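Local coordinates for protein adenylate kinase (Thermus thermophilus, PDB 3CM0) that probably catalyses the reversible transfer of the terminal phosphate between ATP and AMP, giving two ADP, as a monomer whose two small domains move during catalysis, at residues A[35-38]-A[39-42]; A[52-55]-A[56-60]; A[124-127]-A[128-132]; A[134-137]-A[138-141]; A[143-146]-A[147-150]. All coordinates share one frame; numbering follows the deposited sequence.

Contact 1 of 5, residues A[35-38]-A[39-42]; sequences TGDI and LRDH
The guanidinium of Arg40 lies obliquely against the first turn of helix 35-44, with Gly36 O and Asp37 OD1 beside it. Its plane is turned 70° from the carboxylate of Asp37, and Arg40 NH1 meets Asp37 OD1 at 3.2 Å in a salt bridge whose hydrogen bond is weak. The same NH1 comes within 3.1 Å of Gly36 O, but at an angle too poor for a bond. A bend at chi3 (-50°) folds the arginine chain back to reach these atoms. The imidazole of His42 runs alongside Ile38, where His42 CD2 touches Ile38 CG2 at 3.8 Å and approaches Ile38 O obliquely at 3.3 Å; the polar end of the ring is held by a hydrogen bond between His42 ND1 and Thr47 OG1. Beneath the side chains, Leu39 N donates to Thr35 O and Arg40 N to Gly36 O. The side chain of Leu39 packs on Val53 and Met57 of helix 48-58, joining the two helices of the NMP domain. Thr35 and Arg40 are predicted AMP-binding residues. The weak bond to Asp37 is consistent with an Arg40 guanidinium able to turn to the phosphate of AMP, its predicted ligand.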
loop_
_atom_site.group_PDB
_atom_site.type_symbol
_atom_site.label_atom_id
_atom_site.label_comp_id
_atom_site.label_asym_id
_atom_site.label_seq_id
_atom_site.Cartn_x
_atom_site.Cartn_y
_atom_site.Cartn_z
ATOM N N THR A 35 -8.385 -3.332 -0.437
ATOM C CA THR A 35 -9.740 -2.818 -0.582
ATOM C C THR A 35 -10.354 -3.378 -1.878
ATOM O O THR A 35 -11.498 -3.843 -1.886
ATOM C CB THR A 35 -9.752 -1.236 -0.561
ATOM O OG1 THR A 35 -8.957 -0.706 -1.634
ATOM C CG2 THR A 35 -9.167 -0.724 0.761
ATOM N N GLY A 36 -9.578 -3.368 -2.961
ATOM C CA GLY A 36 -10.078 -3.889 -4.226
ATOM C C GLY A 36 -10.537 -5.344 -4.153
ATOM O O GLY A 36 -11.612 -5.690 -4.652
ATOM N N ASP A 37 -9.723 -6.209 -3.546
ATOM C CA ASP A 37 -10.078 -7.632 -3.432
ATOM C C ASP A 37 -11.355 -7.888 -2.630
ATOM O O ASP A 37 -12.225 -8.673 -3.028
ATOM C CB ASP A 37 -8.932 -8.424 -2.788
ATOM C CG ASP A 37 -7.704 -8.516 -3.682
ATOM O OD1 ASP A 37 -7.864 -8.381 -4.912
ATOM O OD2 ASP A 37 -6.584 -8.737 -3.159
ATOM N N ILE A 38 -11.467 -7.235 -1.484
ATOM C CA ILE A 38 -12.642 -7.416 -0.630
ATOM C C ILE A 38 -13.931 -7.074 -1.385
ATOM O O ILE A 38 -14.901 -7.844 -1.393
ATOM C CB ILE A 38 -12.490 -6.525 0.633
ATOM C CG1 ILE A 38 -11.168 -6.870 1.325
ATOM C CG2 ILE A 38 -13.665 -6.708 1.568
ATOM C CD1 ILE A 38 -10.749 -5.876 2.392
ATOM N N LEU A 39 -13.930 -5.929 -2.050
ATOM C CA LEU A 39 -15.116 -5.529 -2.786
ATOM C C LEU A 39 -15.432 -6.485 -3.937
ATOM O O LEU A 39 -16.582 -6.855 -4.141
ATOM C CB LEU A 39 -14.942 -4.110 -3.318
ATOM C CG LEU A 39 -16.224 -3.478 -3.844
ATOM C CD1 LEU A 39 -17.298 -3.515 -2.759
ATOM C CD2 LEU A 39 -15.937 -2.052 -4.266
ATOM N N ARG A 40 -14.413 -6.879 -4.694
ATOM C CA ARG A 40 -14.641 -7.793 -5.807
ATOM C C ARG A 40 -15.259 -9.093 -5.301
ATOM O O ARG A 40 -16.170 -9.654 -5.925
ATOM C CB ARG A 40 -13.327 -8.071 -6.530
ATOM C CG ARG A 40 -13.482 -8.899 -7.801
ATOM C CD ARG A 40 -12.158 -8.997 -8.560
ATOM N NE ARG A 40 -11.538 -7.686 -8.749
ATOM C CZ ARG A 40 -10.728 -7.096 -7.872
ATOM N NH1 ARG A 40 -10.419 -7.701 -6.730
ATOM N NH2 ARG A 40 -10.235 -5.892 -8.129
ATOM N N ASP A 41 -14.755 -9.557 -4.158
ATOM C CA ASP A 41 -15.238 -10.769 -3.506
ATOM C C ASP A 41 -16.722 -10.612 -3.143
ATOM O O ASP A 41 -17.536 -11.499 -3.408
ATOM C CB ASP A 41 -14.409 -11.023 -2.246
ATOM C CG ASP A 41 -14.550 -12.445 -1.728
ATOM O OD1 ASP A 41 -14.277 -13.395 -2.500
ATOM O OD2 ASP A 41 -14.928 -12.606 -0.545
ATOM N N HIS A 42 -17.067 -9.478 -2.531
ATOM C CA HIS A 42 -18.455 -9.191 -2.161
ATOM C C HIS A 42 -19.377 -9.217 -3.380
ATOM O O HIS A 42 -20.460 -9.805 -3.350
ATOM C CB HIS A 42 -18.538 -7.809 -1.511
ATOM C CG HIS A 42 -18.364 -7.826 -0.028
ATOM N ND1 HIS A 42 -19.310 -8.367 0.821
ATOM C CD2 HIS A 42 -17.375 -7.347 0.765
ATOM C CE1 HIS A 42 -18.912 -8.216 2.071
ATOM N NE2 HIS A 42 -17.740 -7.599 2.068
#

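Contact 2 of 5, residues A[52-55]-A[56-60]; sequences RVRP and IMERG
Arg59 and Pro55 meet at the C-terminal end of helix 48-58, which closes in a Schellman motif with Gly60 at positive phi. Pro55 O accepts twice. Arg59 N donates to it at 3.1 Å, and Arg59 NE at 3.0 Å, the two donors arriving from opposite faces of the carbonyl plane. The side-chain donor stands well above that plane, 60° out of it, so it does not follow a lone pair. A bend at chi3 (-68°) curls the arginine back over the last turn to make this possible, while its charge also has a long, weak ion pair with Asp61.

Two residues earlier in the chain, Val53 O receives Met57 N in a nearly straight bond and Ile56 N in a weak one. Pro55 has no N-H to give, and the helix is kinked at that point. Arg54 O accepts from Glu58 N at 2.9 Å, and the side chains of the same two residues form a salt bridge. Arg54 NH1 approaches Glu58 OE2 on its anti side at 3.0 Å, with the oxygen in the guanidinium plane and the carboxylate turned 75° from it. Nearby, Val53 and Met57 lie side by side, and Val53 packs on Leu39 and Val43 of helix 35-44 within the NMP domain. The turn is completed by Gly60 N, which donates to Met57 O at 2.9 Å.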
loop_
_atom_site.group_PDB
_atom_site.type_symbol
_atom_site.label_atom_id
_atom_site.label_comp_id
_atom_site.label_asym_id
_atom_site.label_seq_id
_atom_site.Cartn_x
_atom_site.Cartn_y
_atom_site.Cartn_z
ATOM N N ARG A 52 -25.275 -3.717 -3.302
ATOM C CA ARG A 52 -25.411 -2.272 -3.087
ATOM C C ARG A 52 -24.327 -1.503 -3.843
ATOM O O ARG A 52 -24.573 -0.422 -4.381
ATOM C CB ARG A 52 -25.293 -1.963 -1.595
ATOM C CG ARG A 52 -26.463 -2.460 -0.773
ATOM C CD ARG A 52 -27.446 -1.341 -0.545
ATOM N NE ARG A 52 -26.803 -0.256 0.192
ATOM C CZ ARG A 52 -27.385 0.902 0.468
ATOM N NH1 ARG A 52 -28.630 1.129 0.059
ATOM N NH2 ARG A 52 -26.726 1.824 1.160
ATOM N N VAL A 53 -23.127 -2.073 -3.886
ATOM C CA VAL A 53 -22.018 -1.419 -4.564
ATOM C C VAL A 53 -22.007 -1.680 -6.072
ATOM O O VAL A 53 -21.418 -0.907 -6.823
ATOM C CB VAL A 53 -20.620 -1.832 -3.965
ATOM C CG1 VAL A 53 -20.648 -1.737 -2.433
ATOM C CG2 VAL A 53 -20.228 -3.236 -4.402
ATOM N N ARG A 54 -22.648 -2.756 -6.517
ATOM C CA ARG A 54 -22.676 -3.062 -7.949
ATOM C C ARG A 54 -23.065 -1.866 -8.807
ATOM O O ARG A 54 -22.370 -1.542 -9.780
ATOM C CB ARG A 54 -23.617 -4.255 -8.248
ATOM C CG ARG A 54 -23.981 -4.414 -9.731
ATOM C CD ARG A 54 -24.873 -5.655 -9.986
ATOM N NE ARG A 54 -24.084 -6.861 -9.796
ATOM C CZ ARG A 54 -23.230 -7.323 -10.706
ATOM N NH1 ARG A 54 -23.098 -6.675 -11.851
ATOM N NH2 ARG A 54 -22.483 -8.390 -10.458
ATOM N N PRO A 55 -24.159 -1.169 -8.455
ATOM C CA PRO A 55 -24.580 -0.010 -9.257
ATOM C C PRO A 55 -23.561 1.124 -9.351
ATOM O O PRO A 55 -23.458 1.800 -10.382
ATOM C CB PRO A 55 -25.885 0.422 -8.582
ATOM C CG PRO A 55 -25.725 -0.033 -7.183
ATOM C CD PRO A 55 -25.081 -1.386 -7.328
ATOM N N ILE A 56 -22.807 1.334 -8.275
ATOM C CA ILE A 56 -21.797 2.390 -8.253
ATOM C C ILE A 56 -20.736 2.035 -9.269
ATOM O O ILE A 56 -20.314 2.869 -10.068
ATOM C CB ILE A 56 -21.138 2.478 -6.837
ATOM C CG1 ILE A 56 -22.190 2.919 -5.812
ATOM C CG2 ILE A 56 -19.939 3.453 -6.854
ATOM C CD1 ILE A 56 -21.735 2.786 -4.360
ATOM N N MET A 57 -20.322 0.775 -9.242
ATOM C CA MET A 57 -19.287 0.301 -10.137
ATOM C C MET A 57 -19.720 0.339 -11.594
ATOM O O MET A 57 -18.938 0.754 -12.453
ATOM C CB MET A 57 -18.870 -1.118 -9.744
ATOM C CG MET A 57 -18.029 -1.154 -8.459
ATOM S SD MET A 57 -17.887 -2.840 -7.837
ATOM C CE MET A 57 -16.760 -3.522 -8.958
ATOM N N GLU A 58 -20.954 -0.066 -11.874
ATOM C CA GLU A 58 -21.453 -0.089 -13.256
ATOM C C GLU A 58 -21.569 1.319 -13.845
ATOM O O GLU A 58 -21.303 1.534 -15.048
ATOM C CB GLU A 58 -22.816 -0.795 -13.317
ATOM C CG GLU A 58 -22.770 -2.248 -12.836
ATOM C CD GLU A 58 -24.092 -2.988 -13.038
ATOM O OE1 GLU A 58 -25.157 -2.331 -13.001
ATOM O OE2 GLU A 58 -24.072 -4.231 -13.215
ATOM N N ARG A 59 -21.956 2.284 -13.013
ATOM C CA ARG A 59 -22.072 3.642 -13.483
ATOM C C ARG A 59 -20.682 4.215 -13.694
ATOM O O ARG A 59 -20.550 5.379 -14.132
ATOM C CB ARG A 59 -22.809 4.478 -12.448
ATOM C CG ARG A 59 -24.256 4.126 -12.361
ATOM C CD ARG A 59 -24.911 4.977 -11.307
ATOM N NE ARG A 59 -24.430 4.627 -9.978
ATOM C CZ ARG A 59 -24.744 5.288 -8.872
ATOM N NH1 ARG A 59 -25.542 6.345 -8.939
ATOM N NH2 ARG A 59 -24.268 4.887 -7.700
ATOM N N GLY A 60 -19.628 3.463 -13.382
ATOM C CA GLY A 60 -18.325 4.040 -13.614
ATOM C C GLY A 60 -17.871 4.983 -12.512
ATOM O O GLY A 60 -16.805 5.603 -12.629
#

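Contact 3 of 5, residues A[124-127]-A[128-132]; sequences LRRA and ELEGR
Arg126 and Glu130, one turn apart near the end of helix 116-130, are joined by a short salt bridge, with Arg126 NH1 2.7 Å from Glu130 OE1. The carboxylate lies at the guanidinium edge with its plane turned 76° from that of the arginine. Glu130 is extended beyond CG, whereas Arg126 bends at chi3 (65°) to bring NH1 to it. Beside them, Leu129 puts CD1 over one face of the Arg125 guanidinium, offset toward the rim of the group and 3.2 Å from Arg125 NH1, an apolar methyl resting on a flat cation.

These side chains are positioned by the helical backbone, in which Glu130 N donates to Arg126 O at 2.8 Å. The helix then ends in a Schellman motif. Gly131 takes positive phi and its N returns to Glu128 O at 3.2 Å, while Arg132 N closes the turn on Ala127 O at 3.0 Å. This brings Arg132 CB against Ala127 CB and places Arg132 CD at 3.8 Å from Arg126 NH1. Farther out, salt bridges to Asp134 and Asp135 hold the guanidinium of Arg132.

Within the LID, Arg126 is predicted to bind ATP and Arg132 to bind AMP. Their charged ends come near each other, Arg126 NH1 to Arg132 NE 4.5 Å, as suits a site for nucleotide phosphates. Arg126 is paired with Glu130, and Arg132 with the aspartates that follow it, so the carboxylates probably offset part of the gathered positive charge.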
loop_
_atom_site.group_PDB
_atom_site.type_symbol
_atom_site.label_atom_id
_atom_site.label_comp_id
_atom_site.label_asym_id
_atom_site.label_seq_id
_atom_site.Cartn_x
_atom_site.Cartn_y
_atom_site.Cartn_z
ATOM N N LEU A 124 12.641 -1.819 -16.769
ATOM C CA LEU A 124 12.906 -2.083 -18.182
ATOM C C LEU A 124 13.376 -3.519 -18.417
ATOM O O LEU A 124 13.050 -4.129 -19.442
ATOM C CB LEU A 124 13.912 -1.064 -18.751
ATOM C CG LEU A 124 13.461 0.397 -18.822
ATOM C CD1 LEU A 124 14.585 1.237 -19.398
ATOM C CD2 LEU A 124 12.211 0.540 -19.684
ATOM N N ARG A 125 14.122 -4.083 -17.473
ATOM C CA ARG A 125 14.573 -5.453 -17.642
ATOM C C ARG A 125 13.415 -6.448 -17.581
ATOM O O ARG A 125 13.304 -7.337 -18.438
ATOM C CB ARG A 125 15.611 -5.839 -16.583
ATOM C CG ARG A 125 16.074 -7.284 -16.751
ATOM C CD ARG A 125 17.219 -7.645 -15.828
ATOM N NE ARG A 125 17.568 -9.059 -15.950
ATOM C CZ ARG A 125 16.859 -10.047 -15.414
ATOM N NH1 ARG A 125 15.765 -9.774 -14.714
ATOM N NH2 ARG A 125 17.235 -11.306 -15.582
ATOM N N ARG A 126 12.585 -6.335 -16.552
ATOM C CA ARG A 126 11.450 -7.233 -16.413
ATOM C C ARG A 126 10.535 -7.067 -17.639
ATOM O O ARG A 126 9.973 -8.045 -18.146
ATOM C CB ARG A 126 10.688 -6.920 -15.125
ATOM C CG ARG A 126 9.421 -7.747 -14.924
ATOM C CD ARG A 126 8.633 -7.275 -13.703
ATOM N NE ARG A 126 8.122 -5.913 -13.858
ATOM C CZ ARG A 126 7.014 -5.587 -14.520
ATOM N NH1 ARG A 126 6.276 -6.527 -15.100
ATOM N NH2 ARG A 126 6.643 -4.315 -14.607
ATOM N N ALA A 127 10.406 -5.831 -18.129
ATOM C CA ALA A 127 9.563 -5.567 -19.301
ATOM C C ALA A 127 10.100 -6.287 -20.529
ATOM O O ALA A 127 9.343 -6.925 -21.272
ATOM C CB ALA A 127 9.474 -4.058 -19.571
ATOM N N GLU A 128 11.406 -6.186 -20.753
ATOM C CA GLU A 128 12.004 -6.835 -21.907
ATOM C C GLU A 128 11.752 -8.339 -21.825
ATOM O O GLU A 128 11.324 -8.964 -22.796
ATOM C CB GLU A 128 13.509 -6.532 -21.958
ATOM C CG GLU A 128 13.818 -5.044 -22.144
ATOM C CD GLU A 128 15.317 -4.733 -22.214
ATOM O OE1 GLU A 128 16.046 -4.994 -21.225
ATOM O OE2 GLU A 128 15.764 -4.221 -23.267
ATOM N N LEU A 129 11.988 -8.905 -20.648
ATOM C CA LEU A 129 11.809 -10.333 -20.420
ATOM C C LEU A 129 10.359 -10.797 -20.614
ATOM O O LEU A 129 10.117 -11.825 -21.247
ATOM C CB LEU A 129 12.285 -10.695 -19.006
ATOM C CG LEU A 129 13.781 -10.465 -18.721
ATOM C CD1 LEU A 129 14.080 -10.763 -17.252
ATOM C CD2 LEU A 129 14.630 -11.351 -19.631
ATOM N N GLU A 130 9.405 -10.042 -20.071
ATOM C CA GLU A 130 7.990 -10.395 -20.178
ATOM C C GLU A 130 7.366 -10.029 -21.527
ATOM O O GLU A 130 6.192 -10.326 -21.781
ATOM C CB GLU A 130 7.181 -9.730 -19.059
ATOM C CG GLU A 130 7.484 -10.255 -17.655
ATOM C CD GLU A 130 6.631 -9.590 -16.574
ATOM O OE1 GLU A 130 5.995 -8.556 -16.859
ATOM O OE2 GLU A 130 6.603 -10.090 -15.430
ATOM N N GLY A 131 8.150 -9.386 -22.385
ATOM C CA GLY A 131 7.656 -8.987 -23.694
ATOM C C GLY A 131 6.700 -7.798 -23.690
ATOM O O GLY A 131 5.944 -7.629 -24.642
ATOM N N ARG A 132 6.728 -6.969 -22.642
ATOM C CA ARG A 132 5.836 -5.815 -22.584
ATOM C C ARG A 132 6.297 -4.744 -23.576
ATOM O O ARG A 132 7.488 -4.641 -23.874
ATOM C CB ARG A 132 5.805 -5.239 -21.161
ATOM C CG ARG A 132 5.341 -6.248 -20.089
ATOM C CD ARG A 132 5.279 -5.644 -18.694
ATOM N NE ARG A 132 4.434 -4.459 -18.643
ATOM C CZ ARG A 132 3.154 -4.459 -18.279
ATOM N NH1 ARG A 132 2.562 -5.589 -17.918
ATOM N NH2 ARG A 132 2.470 -3.332 -18.306
#

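Contact 4 of 5, residues A[134-137]-A[138-141]; sequences DDNE and ETVR
Glu137, the first residue of helix 137-160, reaches forward one turn to Arg141. Glu137 OE2 lies in the plane of the guanidinium, 2.6 Å from Arg141 NE, and takes a second, weak bond from Arg141 NH2 at 3.0 Å. The carboxylate stands 81° from the guanidinium plane. Arg141 NE meets OE2 on its anti side, and this one oxygen serves both donors. With CG anti to the backbone N and the rest of the chain extended, Glu137 is carried slantwise across to the arginine, which is itself drawn out from CG to NE.

Asn136 occupies the N-cap. Its OD1 accepts from Thr139 N at 2.9 Å, the donor standing 45° above the amide plane, and so satisfies an N-H of the first turn. Asn136 O in turn receives Val140 N at 3.0 Å. A chi1 of 65°, setting CG between the backbone N and carbonyl carbon, folds the amide over the turn.

The side chain of Thr139 crosses that of Asn136 at roughly a right angle. Thr139 OG1 lies 2.9 Å from Asn136 O and 3.1 Å from Asp134 O, two acceptors competing for one proton.

The loop behind the cap belongs to the LID, where Asp135, besides its bond to Arg132, forms a salt bridge with Arg143 farther along the helix. Alongside runs helix 116-130: Val140 packs on its Ile123 and Leu124, Arg141 on Val120, and Asp135 on Ala127.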
loop_
_atom_site.group_PDB
_atom_site.type_symbol
_atom_site.label_atom_id
_atom_site.label_comp_id
_atom_site.label_asym_id
_atom_site.label_seq_id
_atom_site.Cartn_x
_atom_site.Cartn_y
_atom_site.Cartn_z
ATOM N N ASP A 134 4.862 -1.464 -23.312
ATOM C CA ASP A 134 4.444 -0.182 -22.762
ATOM C C ASP A 134 5.498 0.511 -21.917
ATOM O O ASP A 134 5.321 1.667 -21.535
ATOM C CB ASP A 134 3.184 -0.376 -21.924
ATOM C CG ASP A 134 3.442 -1.216 -20.698
ATOM O OD1 ASP A 134 4.328 -2.106 -20.776
ATOM O OD2 ASP A 134 2.764 -0.989 -19.671
ATOM N N ASP A 135 6.587 -0.192 -21.623
ATOM C CA ASP A 135 7.641 0.388 -20.806
ATOM C C ASP A 135 8.908 0.748 -21.594
ATOM O O ASP A 135 9.661 -0.136 -22.025
ATOM C CB ASP A 135 8.043 -0.569 -19.665
ATOM C CG ASP A 135 6.883 -0.955 -18.758
ATOM O OD1 ASP A 135 6.232 -0.057 -18.164
ATOM O OD2 ASP A 135 6.639 -2.174 -18.621
ATOM N N ASN A 136 9.130 2.046 -21.779
ATOM C CA ASN A 136 10.330 2.543 -22.444
ATOM C C ASN A 136 10.836 3.537 -21.406
ATOM O O ASN A 136 10.082 3.895 -20.497
ATOM C CB ASN A 136 9.983 3.245 -23.754
ATOM C CG ASN A 136 9.160 4.494 -23.540
ATOM O OD1 ASN A 136 9.640 5.479 -22.982
ATOM N ND2 ASN A 136 7.907 4.460 -23.982
ATOM N N GLU A 137 12.084 3.993 -21.526
ATOM C CA GLU A 137 12.643 4.899 -20.521
ATOM C C GLU A 137 11.756 6.074 -20.184
ATOM O O GLU A 137 11.479 6.371 -19.009
ATOM C CB GLU A 137 14.018 5.421 -20.949
ATOM C CG GLU A 137 14.719 6.107 -19.812
ATOM C CD GLU A 137 16.048 6.726 -20.200
ATOM O OE1 GLU A 137 16.807 6.082 -20.954
ATOM O OE2 GLU A 137 16.334 7.854 -19.736
ATOM N N GLU A 138 11.303 6.755 -21.224
ATOM C CA GLU A 138 10.449 7.914 -21.051
ATOM C C GLU A 138 9.204 7.610 -20.237
ATOM O O GLU A 138 8.946 8.273 -19.235
ATOM C CB GLU A 138 10.026 8.469 -22.419
ATOM C CG GLU A 138 9.010 9.616 -22.357
ATOM C CD GLU A 138 9.654 10.975 -22.110
ATOM O OE1 GLU A 138 10.568 11.349 -22.880
ATOM O OE2 GLU A 138 9.243 11.671 -21.159
ATOM N N THR A 139 8.424 6.614 -20.658
ATOM C CA THR A 139 7.190 6.286 -19.944
ATOM C C THR A 139 7.426 5.878 -18.489
ATOM O O THR A 139 6.633 6.230 -17.605
ATOM C CB THR A 139 6.381 5.168 -20.655
ATOM O OG1 THR A 139 7.170 3.981 -20.759
ATOM C CG2 THR A 139 5.965 5.614 -22.046
ATOM N N VAL A 140 8.504 5.137 -18.245
ATOM C CA VAL A 140 8.808 4.709 -16.884
ATOM C C VAL A 140 9.197 5.912 -16.021
ATOM O O VAL A 140 8.686 6.063 -14.913
ATOM C CB VAL A 140 9.921 3.638 -16.862
ATOM C CG1 VAL A 140 10.355 3.356 -15.406
ATOM C CG2 VAL A 140 9.412 2.345 -17.519
ATOM N N ARG A 141 10.080 6.782 -16.506
ATOM C CA ARG A 141 10.459 7.943 -15.710
ATOM C C ARG A 141 9.269 8.858 -15.457
ATOM O O ARG A 141 9.190 9.518 -14.420
ATOM C CB ARG A 141 11.573 8.756 -16.381
ATOM C CG ARG A 141 12.944 8.109 -16.337
ATOM C CD ARG A 141 13.966 8.975 -17.065
ATOM N NE ARG A 141 15.177 8.238 -17.411
ATOM C CZ ARG A 141 16.034 7.736 -16.527
ATOM N NH1 ARG A 141 15.823 7.889 -15.222
ATOM N NH2 ARG A 141 17.101 7.069 -16.948
#

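Contact 5 of 5, residues A[143-146]-A[147-150]; sequences RLEV and YREK
Glu145 and Arg148, three residues apart on helix 137-160, run abreast. Both set CG anti to the backbone N, and each then bends, the glutamate at chi2 (59°) and the arginine at chi3 (69°), which brings the carboxylate to the edge of the guanidinium. Arg148 NH2 donates to the syn lone pair of Glu145 OE2 at 2.6 Å, while Arg148 NE makes a weak bond to Glu145 OE1 at 3.3 Å. The two planes are 50° apart, so the paired bonds form without the groups becoming coplanar.

Glu149, extended beyond CG, brings a second carboxylate to the same spot. Its OE2 is only 3.0 Å from Glu145 OE2, a contact of like charges that could raise the proton affinity of one of the pair. Nearby, Lys150, bent at chi3, runs beside Val146 and lays its CE 3.5 Å from Val146 CG1. The ring of Tyr147 turns its edge to Leu144 O, CD2 approaching that oxygen at 3.9 Å.

Arg143, a predicted AMP-binding residue, stretches away from this cluster to its partner Asp135. Leu144 packs between the loop at Pro12 and Pro13 and helix 116-130, where it meets Glu116 and Val120, and Tyr147 leans on Pro12, so this part of helix 137-160 rests against the P-loop, whose Gly14 to Thr19 are predicted to bind ATP.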
loop_
_atom_site.group_PDB
_atom_site.type_symbol
_atom_site.label_atom_id
_atom_site.label_comp_id
_atom_site.label_asym_id
_atom_site.label_seq_id
_atom_site.Cartn_x
_atom_site.Cartn_y
_atom_site.Cartn_z
ATOM N N ARG A 143 6.045 7.851 -15.225
ATOM C CA ARG A 143 5.207 7.206 -14.237
ATOM C C ARG A 143 5.826 7.368 -12.847
ATOM O O ARG A 143 5.097 7.495 -11.857
ATOM C CB ARG A 143 5.012 5.729 -14.583
ATOM C CG ARG A 143 4.131 5.514 -15.823
ATOM C CD ARG A 143 4.151 4.056 -16.298
ATOM N NE ARG A 143 3.254 3.810 -17.429
ATOM C CZ ARG A 143 3.216 2.674 -18.121
ATOM N NH1 ARG A 143 4.029 1.678 -17.799
ATOM N NH2 ARG A 143 2.366 2.525 -19.131
ATOM N N LEU A 144 7.163 7.384 -12.761
ATOM C CA LEU A 144 7.818 7.546 -11.462
ATOM C C LEU A 144 7.637 8.964 -10.931
ATOM O O LEU A 144 7.531 9.177 -9.720
ATOM C CB LEU A 144 9.321 7.190 -11.559
ATOM C CG LEU A 144 9.577 5.691 -11.757
ATOM C CD1 LEU A 144 11.072 5.461 -12.031
ATOM C CD2 LEU A 144 9.125 4.908 -10.518
ATOM N N GLU A 145 7.585 9.944 -11.827
ATOM C CA GLU A 145 7.393 11.336 -11.420
ATOM C C GLU A 145 5.971 11.559 -10.912
ATOM O O GLU A 145 5.734 12.337 -9.966
ATOM C CB GLU A 145 7.686 12.269 -12.598
ATOM C CG GLU A 145 7.392 13.733 -12.321
ATOM C CD GLU A 145 8.180 14.295 -11.143
ATOM O OE1 GLU A 145 9.293 13.810 -10.854
ATOM O OE2 GLU A 145 7.690 15.249 -10.516
ATOM N N VAL A 146 5.025 10.879 -11.546
ATOM C CA VAL A 146 3.630 10.980 -11.128
ATOM C C VAL A 146 3.490 10.355 -9.739
ATOM O O VAL A 146 2.830 10.906 -8.842
ATOM C CB VAL A 146 2.705 10.252 -12.124
ATOM C CG1 VAL A 146 1.316 10.071 -11.527
ATOM C CG2 VAL A 146 2.615 11.055 -13.409
ATOM N N TYR A 147 4.099 9.191 -9.569
ATOM C CA TYR A 147 4.076 8.524 -8.277
ATOM C C TYR A 147 4.662 9.458 -7.215
ATOM O O TYR A 147 4.119 9.590 -6.106
ATOM C CB TYR A 147 4.902 7.230 -8.326
ATOM C CG TYR A 147 5.396 6.782 -6.961
ATOM C CD1 TYR A 147 4.570 6.068 -6.079
ATOM C CD2 TYR A 147 6.657 7.161 -6.513
ATOM C CE1 TYR A 147 5.005 5.758 -4.779
ATOM C CE2 TYR A 147 7.097 6.862 -5.226
ATOM C CZ TYR A 147 6.270 6.161 -4.366
ATOM O OH TYR A 147 6.745 5.858 -3.098
ATOM N N ARG A 148 5.786 10.099 -7.527
ATOM C CA ARG A 148 6.371 11.002 -6.548
ATOM C C ARG A 148 5.417 12.138 -6.198
ATOM O O ARG A 148 5.268 12.502 -5.021
ATOM C CB ARG A 148 7.685 11.584 -7.062
ATOM C CG ARG A 148 8.417 12.433 -6.021
ATOM C CD ARG A 148 9.625 13.157 -6.631
ATOM N NE ARG A 148 9.208 14.204 -7.567
ATOM C CZ ARG A 148 8.677 15.374 -7.217
ATOM N NH1 ARG A 148 8.484 15.674 -5.938
ATOM N NH2 ARG A 148 8.342 16.252 -8.152
ATOM N N GLU A 149 4.758 12.699 -7.207
ATOM C CA GLU A 149 3.844 13.821 -6.950
ATOM C C GLU A 149 2.618 13.448 -6.110
ATOM O O GLU A 149 2.200 14.203 -5.225
ATOM C CB GLU A 149 3.396 14.444 -8.269
ATOM C CG GLU A 149 4.477 15.239 -8.969
ATOM C CD GLU A 149 4.022 15.741 -10.336
ATOM O OE1 GLU A 149 2.810 16.011 -10.488
ATOM O OE2 GLU A 149 4.870 15.876 -11.248
ATOM N N LYS A 150 2.060 12.281 -6.366
ATOM C CA LYS A 150 0.890 11.835 -5.632
ATOM C C LYS A 150 1.197 11.329 -4.223
ATOM O O LYS A 150 0.336 11.340 -3.331
ATOM C CB LYS A 150 0.181 10.724 -6.409
ATOM C CG LYS A 150 -0.438 11.198 -7.712
ATOM C CD LYS A 150 -1.342 10.152 -8.350
ATOM C CE LYS A 150 -0.596 8.907 -8.788
ATOM N NZ LYS A 150 -1.496 7.979 -9.543
#

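Overall arrangement
All five contacts are at the surface and join neighbouring turns of one helix or its cap. Contacts 1 and 2 lie on successive helices of the NMP domain and touch through apolar side chains. Contacts 3 and 4 meet at the LID, where helix 116-130 ends and the loop leads into helix 137-160; contact 5 lies farther along the latter and is tied to contact 4 by the Asp135–Arg143 salt bridge. Contacts 2 and 3 share a Schellman ending, whereas contact 4 is an N-cap. Every contact has an acid–arginine pair, that of contact 1 resting on a weak bond alone. Centres of contacts 1 and 3 lie about 29 Å apart.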